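Local coordinates for protein type II restriction enzyme AgeI (Thalassobius gelatinovorus, PDB 5DWC) that recognises the double-stranded DNA sequence 5'-ACCGGT-3' and cleaves it after the A, giving fragments with terminal 5'-phosphates, at residues T128-A133 with F159-G164; V141-E146 with G163-K168; A167-A172 with S195-K200. All coordinates share one frame; numbering follows the deposited sequence.

Contact 1. Residues T128-A133 with F159-G164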
loop_
_atom_site.group_PDB
_atom_site.type_symbol
_atom_site.label_atom_id
_atom_site.label_comp_id
_atom_site.label_asym_id
_atom_site.label_seq_id
_atom_site.Cartn_x
_atom_site.Cartn_y
_atom_site.Cartn_z
ATOM N N THR A 128 15.824 -5.054 -14.263
ATOM C CA THR A 128 17.034 -5.634 -14.841
ATOM C C THR A 128 18.101 -5.828 -13.769
ATOM O O THR A 128 18.716 -6.891 -13.680
ATOM C CB THR A 128 17.597 -4.758 -15.977
ATOM O OG1 THR A 128 16.721 -4.827 -17.109
ATOM C CG2 THR A 128 18.979 -5.237 -16.391
ATOM N N ARG A 129 18.313 -4.797 -12.954
ATOM C CA ARG A 129 19.228 -4.889 -11.820
ATOM C C ARG A 129 18.781 -5.990 -10.867
ATOM O O ARG A 129 19.606 -6.655 -10.237
ATOM C CB ARG A 129 19.313 -3.553 -11.079
ATOM C CG ARG A 129 20.032 -2.461 -11.852
ATOM C CD ARG A 129 20.102 -1.163 -11.061
ATOM N NE ARG A 129 20.875 -1.308 -9.829
ATOM C CZ ARG A 129 20.415 -1.015 -8.617
ATOM N NH1 ARG A 129 19.181 -0.555 -8.466
ATOM N NH2 ARG A 129 21.191 -1.178 -7.553
ATOM N N MET A 130 17.469 -6.172 -10.770
ATOM C CA MET A 130 16.888 -7.223 -9.947
ATOM C C MET A 130 17.160 -8.587 -10.578
ATOM O O MET A 130 17.197 -9.606 -9.889
ATOM C CB MET A 130 15.384 -6.996 -9.775
ATOM C CG MET A 130 14.755 -7.782 -8.638
ATOM S SD MET A 130 13.016 -7.377 -8.378
ATOM C CE MET A 130 13.105 -5.607 -8.120
ATOM N N GLY A 131 17.351 -8.592 -11.894
ATOM C CA GLY A 131 17.702 -9.802 -12.613
ATOM C C GLY A 131 16.517 -10.704 -12.895
ATOM O O GLY A 131 16.685 -11.898 -13.137
ATOM N N VAL A 132 15.318 -10.131 -12.870
ATOM C CA VAL A 132 14.106 -10.909 -13.098
ATOM C C VAL A 132 13.271 -10.355 -14.245
ATOM O O VAL A 132 12.264 -10.954 -14.623
ATOM C CB VAL A 132 13.226 -10.970 -11.838
ATOM C CG1 VAL A 132 13.971 -11.668 -10.706
ATOM C CG2 VAL A 132 12.787 -9.573 -11.424
ATOM N N ALA A 133 13.693 -9.218 -14.799
ATOM C CA ALA A 133 13.027 -8.620 -15.953
ATOM C C ALA A 133 12.930 -9.634 -17.084
ATOM O O ALA A 133 12.007 -9.595 -17.901
ATOM C CB ALA A 133 13.768 -7.374 -16.414
ATOM N N PHE A 159 24.483 0.022 -2.852
ATOM C CA PHE A 159 23.116 -0.412 -2.581
ATOM C C PHE A 159 22.683 -1.489 -3.567
ATOM O O PHE A 159 22.454 -1.210 -4.744
ATOM C CB PHE A 159 22.145 0.767 -2.647
ATOM C CG PHE A 159 22.253 1.716 -1.486
ATOM C CD1 PHE A 159 23.234 2.693 -1.460
ATOM C CD2 PHE A 159 21.361 1.641 -0.429
ATOM C CE1 PHE A 159 23.331 3.571 -0.395
ATOM C CE2 PHE A 159 21.452 2.516 0.638
ATOM C CZ PHE A 159 22.439 3.482 0.655
ATOM N N GLY A 160 22.570 -2.721 -3.080
ATOM C CA GLY A 160 22.178 -3.836 -3.920
ATOM C C GLY A 160 20.721 -4.212 -3.746
ATOM O O GLY A 160 20.149 -4.053 -2.666
ATOM N N VAL A 161 20.118 -4.714 -4.818
ATOM C CA VAL A 161 18.726 -5.135 -4.781
ATOM C C VAL A 161 18.568 -6.387 -3.925
ATOM O O VAL A 161 19.217 -7.404 -4.176
ATOM C CB VAL A 161 18.188 -5.404 -6.192
ATOM C CG1 VAL A 161 16.689 -5.615 -6.146
ATOM C CG2 VAL A 161 18.524 -4.237 -7.115
ATOM N N VAL A 162 17.704 -6.310 -2.917
ATOM C CA VAL A 162 17.493 -7.425 -2.000
ATOM C C VAL A 162 16.047 -7.916 -1.989
ATOM O O VAL A 162 15.713 -8.861 -1.275
ATOM C CB VAL A 162 17.889 -7.050 -0.562
ATOM C CG1 VAL A 162 19.380 -6.787 -0.478
ATOM C CG2 VAL A 162 17.103 -5.836 -0.096
ATOM N N GLY A 163 15.192 -7.274 -2.778
ATOM C CA GLY A 163 13.794 -7.659 -2.838
ATOM C C GLY A 163 12.898 -6.603 -3.454
ATOM O O GLY A 163 13.376 -5.592 -3.965
ATOM N N GLY A 164 11.592 -6.842 -3.406
ATOM C CA GLY A 164 10.630 -5.920 -3.979
ATOM C C GLY A 164 9.283 -5.961 -3.289
ATOM O O GLY A 164 8.966 -6.906 -2.567
#
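The end of helix 124-130 comes down on strand 159-168 where Met-130 and Val-161 face each other, their CA atoms 5.9 Å apart. Val-161 carries the strand's side: its CB is directed at the helix, and its two methyls diverge, CG1 to Met-130 and CG2 to Arg-129. The methionine crosses the valine at about a right angle, with CG 3.8 Å from Val-161 CG1. Its CG is anti to the backbone N (chi1 -163°), and a bend at chi3 then brings CE round to 4.2 Å from Gly-163 O. A flexible, unbranched thioether suits this spot because it can curl along the strand. Arg-129 runs the other way along the strand. Its chain bends at chi3 (63°), laying one guanidinium face over Val-161 CG2, which sits 3.8 Å from the plane toward its rim. At the edge of the same group, NH2 comes to 3.1 Å from Phe-159 O. NH1 is held by Glu-146 in a salt bridge and NH2 is hydrogen-bonded to Ser-153 O, so an arginine here serves both apolar and polar neighbours. Gly-131, at positive phi, closes the helix in a Schellman motif. On the strand, Val-162 and Gly-163 both face Ile-145 in a classic beta bulge, and the whole is helix-on-sheet packing in the alpha/beta core of a PD-(D/E)XK-type nuclease.

Contact 2. Residues V141-E146 with G163-K168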
loop_
_atom_site.group_PDB
_atom_site.type_symbol
_atom_site.label_atom_id
_atom_site.label_comp_id
_atom_site.label_asym_id
_atom_site.label_seq_id
_atom_site.Cartn_x
_atom_site.Cartn_y
_atom_site.Cartn_z
ATOM N N VAL A 141 6.841 -4.984 -10.571
ATOM C CA VAL A 141 7.179 -4.565 -9.212
ATOM C C VAL A 141 6.878 -3.091 -8.959
ATOM O O VAL A 141 7.204 -2.228 -9.774
ATOM C CB VAL A 141 8.663 -4.829 -8.893
ATOM C CG1 VAL A 141 8.997 -4.326 -7.493
ATOM C CG2 VAL A 141 8.980 -6.307 -9.011
ATOM N N ASP A 142 6.268 -2.818 -7.809
ATOM C CA ASP A 142 5.860 -1.468 -7.441
ATOM C C ASP A 142 6.926 -0.721 -6.637
ATOM O O ASP A 142 7.268 0.416 -6.959
ATOM C CB ASP A 142 4.551 -1.519 -6.654
ATOM C CG ASP A 142 3.391 -2.012 -7.494
ATOM O OD1 ASP A 142 3.465 -1.888 -8.737
ATOM O OD2 ASP A 142 2.404 -2.520 -6.922
ATOM N N VAL A 143 7.448 -1.351 -5.588
ATOM C CA VAL A 143 8.483 -0.722 -4.771
ATOM C C VAL A 143 9.699 -1.633 -4.617
ATOM O O VAL A 143 9.578 -2.777 -4.185
ATOM C CB VAL A 143 7.957 -0.346 -3.367
ATOM C CG1 VAL A 143 9.047 0.344 -2.562
ATOM C CG2 VAL A 143 6.725 0.543 -3.471
ATOM N N MET A 144 10.871 -1.114 -4.969
ATOM C CA MET A 144 12.114 -1.876 -4.882
ATOM C C MET A 144 12.783 -1.725 -3.516
ATOM O O MET A 144 12.798 -0.639 -2.936
ATOM C CB MET A 144 13.077 -1.444 -5.995
ATOM C CG MET A 144 14.528 -1.329 -5.563
ATOM S SD MET A 144 15.574 -0.529 -6.793
ATOM C CE MET A 144 16.058 -1.949 -7.790
ATOM N N ILE A 145 13.335 -2.821 -3.005
ATOM C CA ILE A 145 14.048 -2.795 -1.732
ATOM C C ILE A 145 15.548 -2.972 -1.940
ATOM O O ILE A 145 15.993 -3.971 -2.506
ATOM C CB ILE A 145 13.546 -3.891 -0.777
ATOM C CG1 ILE A 145 12.017 -3.955 -0.789
ATOM C CG2 ILE A 145 14.073 -3.648 0.629
ATOM C CD1 ILE A 145 11.454 -5.136 -0.029
ATOM N N GLU A 146 16.324 -1.998 -1.475
ATOM C CA GLU A 146 17.778 -2.055 -1.587
ATOM C C GLU A 146 18.438 -2.014 -0.212
ATOM O O GLU A 146 17.805 -1.650 0.779
ATOM C CB GLU A 146 18.292 -0.910 -2.463
ATOM C CG GLU A 146 18.127 -1.161 -3.953
ATOM C CD GLU A 146 18.478 0.050 -4.791
ATOM O OE1 GLU A 146 18.104 1.174 -4.395
ATOM O OE2 GLU A 146 19.127 -0.118 -5.845
ATOM N N GLY A 163 15.192 -7.274 -2.778
ATOM C CA GLY A 163 13.794 -7.659 -2.838
ATOM C C GLY A 163 12.898 -6.603 -3.454
ATOM O O GLY A 163 13.376 -5.592 -3.965
ATOM N N GLY A 164 11.592 -6.842 -3.406
ATOM C CA GLY A 164 10.630 -5.920 -3.979
ATOM C C GLY A 164 9.283 -5.961 -3.289
ATOM O O GLY A 164 8.966 -6.906 -2.567
ATOM N N ILE A 165 8.481 -4.928 -3.519
ATOM C CA ILE A 165 7.167 -4.829 -2.897
ATOM C C ILE A 165 6.060 -4.703 -3.936
ATOM O O ILE A 165 6.176 -3.933 -4.888
ATOM C CB ILE A 165 7.089 -3.621 -1.941
ATOM C CG1 ILE A 165 8.151 -3.732 -0.847
ATOM C CG2 ILE A 165 5.702 -3.509 -1.328
ATOM C CD1 ILE A 165 8.162 -2.561 0.111
ATOM N N HIS A 166 4.991 -5.470 -3.751
ATOM C CA HIS A 166 3.785 -5.307 -4.552
ATOM C C HIS A 166 2.751 -4.508 -3.775
ATOM O O HIS A 166 2.019 -5.058 -2.954
ATOM C CB HIS A 166 3.212 -6.662 -4.958
ATOM C CG HIS A 166 4.193 -7.543 -5.671
ATOM N ND1 HIS A 166 5.070 -8.370 -5.004
ATOM C CD2 HIS A 166 4.443 -7.714 -6.990
ATOM C CE1 HIS A 166 5.816 -9.018 -5.882
ATOM N NE2 HIS A 166 5.457 -8.637 -7.093
ATOM N N ALA A 167 2.703 -3.207 -4.034
ATOM C CA ALA A 167 1.799 -2.313 -3.321
ATOM C C ALA A 167 0.413 -2.304 -3.952
ATOM O O ALA A 167 0.212 -1.714 -5.014
ATOM C CB ALA A 167 2.374 -0.904 -3.281
ATOM N N LYS A 168 -0.540 -2.958 -3.295
ATOM C CA LYS A 168 -1.912 -3.011 -3.789
ATOM C C LYS A 168 -2.886 -2.338 -2.828
ATOM O O LYS A 168 -3.088 -2.811 -1.712
ATOM C CB LYS A 168 -2.332 -4.461 -4.029
ATOM C CG LYS A 168 -1.660 -5.107 -5.228
ATOM C CD LYS A 168 -2.190 -4.518 -6.524
ATOM C CE LYS A 168 -1.359 -4.946 -7.725
ATOM N NZ LYS A 168 -0.024 -4.280 -7.744
#
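Val-143, Met-144 and Ile-145 pair with Ile-165, Gly-164 and Gly-163 in an antiparallel beta hairpin, the central two strands of the mixed sheet. Among the backbone bonds, Ile-145 N reaches Gly-163 O at 2.9 Å, while Ile-165 O takes two donors, Val-143 N at 3.0 Å and, less straight, Asp-142 N at 3.1 Å. This sharing marks a classic beta bulge, in which Asp-142 and Val-143 both face Ile-165. Gly-163 adopts angles that would jam a CB against the preceding carbonyl, and a CB on Gly-164 would come tightly against Val-141 CG1.

The apolar contacts gather on one face. Val-143 and Ile-165 lie side by side, CB to CB 3.7 Å, and Ile-145 crosses the isoleucine at about a right angle, its CD1 3.7 Å from Ile-165 CG1. Branched residues fill this face well, and Leu-115 and Val-193 from the flanking strands extend it.

At the bulged end Lys-168 NZ forms a salt bridge with Asp-142 OD2. The pair is consistent with the first acidic residue and the lysine of a PD-(D/E)XK site, His-166 standing where the motif has its second acid. With an alanine in place of Asp-142, Lys-168 would probably lose its salt-bridge mate, leaving the long, weak ion pair with Asp-178 as a poor substitute. The lysine chain bends at chi2 and again at chi4 (-72°), which turns NZ back to 3.1 Å from Asp-142 OD2.

Contact 3. Residues A167-A172 with S195-K200; sequences AKVSLA and STLDVK
Lys-168 and Thr-196 are paired at the C-terminal ends of the two parallel strands, 159-168 and 191-196, of a beta-alpha-beta unit whose connection passes through helix 179-187. Lys-168 N donates to Ser-195 O at 2.9 Å, almost in line with the C=O bond. Lys-168 O is gripped harder by a side chain than by the backbone: Thr-196 OG1 donates to it at 2.7 Å, whereas the bond from Leu-197 N is weak. With OG1 anti to the backbone N (chi1 -173°), the same threonine oxygen also accepts from Asp-198 N at 2.9 Å. That second bond makes an ST turn, and a hydroxyl that both donates and accepts is what the position asks for.

A matching ST turn stands across from it, as the strands give way to loops: Ser-170 OG accepts from Ala-172 N and donates to Val-199 O, the latter bond modelled rather short. Beside it Val-199 N meets Val-169 O in the carbonyl plane, on a lone pair, at 3.2 Å. The valines lie side by side, Val-169 CG1 3.9 Å from Val-199 CG2, and Trp-67 and Phe-96 cover Val-169 from two helices. Leu-171 crosses Thr-196 at about a right angle, its CD2 3.5 Å from Thr-196 OG1. A water links Leu-171 N with Asp-198 OD1, the aspartate being held further by Thr-244 and by the backbone N of Glu-214.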
loop_
_atom_site.group_PDB
_atom_site.type_symbol
_atom_site.label_atom_id
_atom_site.label_comp_id
_atom_site.label_asym_id
_atom_site.label_seq_id
_atom_site.Cartn_x
_atom_site.Cartn_y
_atom_site.Cartn_z
ATOM N N ALA A 167 2.703 -3.207 -4.034
ATOM C CA ALA A 167 1.799 -2.313 -3.321
ATOM C C ALA A 167 0.413 -2.304 -3.952
ATOM O O ALA A 167 0.212 -1.714 -5.014
ATOM C CB ALA A 167 2.374 -0.904 -3.281
ATOM N N LYS A 168 -0.540 -2.958 -3.295
ATOM C CA LYS A 168 -1.912 -3.011 -3.789
ATOM C C LYS A 168 -2.886 -2.338 -2.828
ATOM O O LYS A 168 -3.088 -2.811 -1.712
ATOM C CB LYS A 168 -2.332 -4.461 -4.029
ATOM C CG LYS A 168 -1.660 -5.107 -5.228
ATOM C CD LYS A 168 -2.190 -4.518 -6.524
ATOM C CE LYS A 168 -1.359 -4.946 -7.725
ATOM N NZ LYS A 168 -0.024 -4.280 -7.744
ATOM N N VAL A 169 -3.489 -1.235 -3.268
ATOM C CA VAL A 169 -4.471 -0.516 -2.459
ATOM C C VAL A 169 -5.616 -1.440 -2.060
ATOM O O VAL A 169 -6.058 -1.443 -0.909
ATOM C CB VAL A 169 -5.040 0.708 -3.206
ATOM C CG1 VAL A 169 -6.252 1.270 -2.474
ATOM C CG2 VAL A 169 -3.969 1.778 -3.377
ATOM N N SER A 170 -6.085 -2.230 -3.018
ATOM C CA SER A 170 -7.117 -3.218 -2.750
ATOM C C SER A 170 -6.693 -4.583 -3.276
ATOM O O SER A 170 -6.137 -4.690 -4.370
ATOM C CB SER A 170 -8.443 -2.801 -3.384
ATOM O OG SER A 170 -9.469 -3.727 -3.067
ATOM N N LEU A 171 -6.949 -5.623 -2.492
ATOM C CA LEU A 171 -6.639 -6.985 -2.905
ATOM C C LEU A 171 -7.708 -7.530 -3.845
ATOM O O LEU A 171 -7.600 -8.653 -4.335
ATOM C CB LEU A 171 -6.494 -7.894 -1.686
ATOM C CG LEU A 171 -5.330 -7.534 -0.762
ATOM C CD1 LEU A 171 -5.221 -8.537 0.369
ATOM C CD2 LEU A 171 -4.030 -7.456 -1.549
ATOM N N ALA A 172 -8.738 -6.726 -4.093
ATOM C CA ALA A 172 -9.767 -7.060 -5.069
ATOM C C ALA A 172 -9.215 -6.876 -6.476
ATOM O O ALA A 172 -9.851 -7.240 -7.465
ATOM C CB ALA A 172 -11.004 -6.198 -4.860
ATOM N N SER A 195 2.413 -5.385 0.336
ATOM C CA SER A 195 1.915 -4.274 1.137
ATOM C C SER A 195 0.554 -3.835 0.616
ATOM O O SER A 195 0.400 -3.553 -0.572
ATOM C CB SER A 195 2.902 -3.108 1.115
ATOM O OG SER A 195 4.164 -3.508 1.619
ATOM N N THR A 196 -0.436 -3.783 1.502
ATOM C CA THR A 196 -1.795 -3.474 1.076
ATOM C C THR A 196 -2.554 -2.601 2.068
ATOM O O THR A 196 -2.247 -2.569 3.260
ATOM C CB THR A 196 -2.613 -4.765 0.835
ATOM O OG1 THR A 196 -3.884 -4.431 0.262
ATOM C CG2 THR A 196 -2.835 -5.514 2.140
ATOM N N LEU A 197 -3.547 -1.885 1.555
ATOM C CA LEU A 197 -4.456 -1.121 2.391
ATOM C C LEU A 197 -5.713 -1.939 2.630
ATOM O O LEU A 197 -6.549 -1.581 3.459
ATOM C CB LEU A 197 -4.792 0.222 1.742
ATOM C CG LEU A 197 -3.648 1.236 1.718
ATOM C CD1 LEU A 197 -3.963 2.389 0.784
ATOM C CD2 LEU A 197 -3.371 1.745 3.124
ATOM N N ASP A 198 -5.824 -3.044 1.891
ATOM C CA ASP A 198 -6.942 -3.979 1.996
ATOM C C ASP A 198 -8.283 -3.257 1.956
ATOM O O ASP A 198 -9.135 -3.449 2.822
ATOM C CB ASP A 198 -6.820 -4.819 3.271
ATOM C CG ASP A 198 -7.760 -6.011 3.279
ATOM O OD1 ASP A 198 -8.231 -6.408 2.193
ATOM O OD2 ASP A 198 -8.029 -6.551 4.371
ATOM N N VAL A 199 -8.453 -2.417 0.944
ATOM C CA VAL A 199 -9.666 -1.626 0.800
ATOM C C VAL A 199 -10.786 -2.427 0.156
ATOM O O VAL A 199 -10.644 -2.916 -0.964
ATOM C CB VAL A 199 -9.416 -0.366 -0.044
ATOM C CG1 VAL A 199 -10.721 0.373 -0.298
ATOM C CG2 VAL A 199 -8.405 0.533 0.638
ATOM N N LYS A 200 -11.899 -2.562 0.869
ATOM C CA LYS A 200 -13.091 -3.165 0.293
ATOM C C LYS A 200 -14.343 -2.844 1.093
ATOM O O LYS A 200 -14.557 -3.380 2.179
ATOM C CB LYS A 200 -12.935 -4.680 0.179
ATOM C CG LYS A 200 -14.000 -5.310 -0.698
ATOM C CD LYS A 200 -14.088 -4.581 -2.028
ATOM C CE LYS A 200 -15.200 -5.143 -2.892
ATOM N NZ LYS A 200 -15.273 -4.454 -4.208
HETATM O O HOH W 1 -8.761 -5.468 -0.294
#

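How the contacts relate
All three contacts use strand 159-168 and follow it from start to end. Contact 1 packs helix 124-130 on its beginning, contact 2 pairs its middle with strand 143-148 and ties its end to the residue just before that strand, and contact 3 joins its end and the following loop to strand 191-196. Centres of contacts 1 and 2 lie about 10 Å apart, those of 2 and 3 about 14 Å, and those of 1 and 3 about 23 Å. Contacts 1 and 2 share Gly-163 and Gly-164; contacts 2 and 3 share Ala-167 and Lys-168. The strand thus runs through the mixed sheet from an end covered by helix 124-130 to Lys-168, probably a residue of the nuclease site.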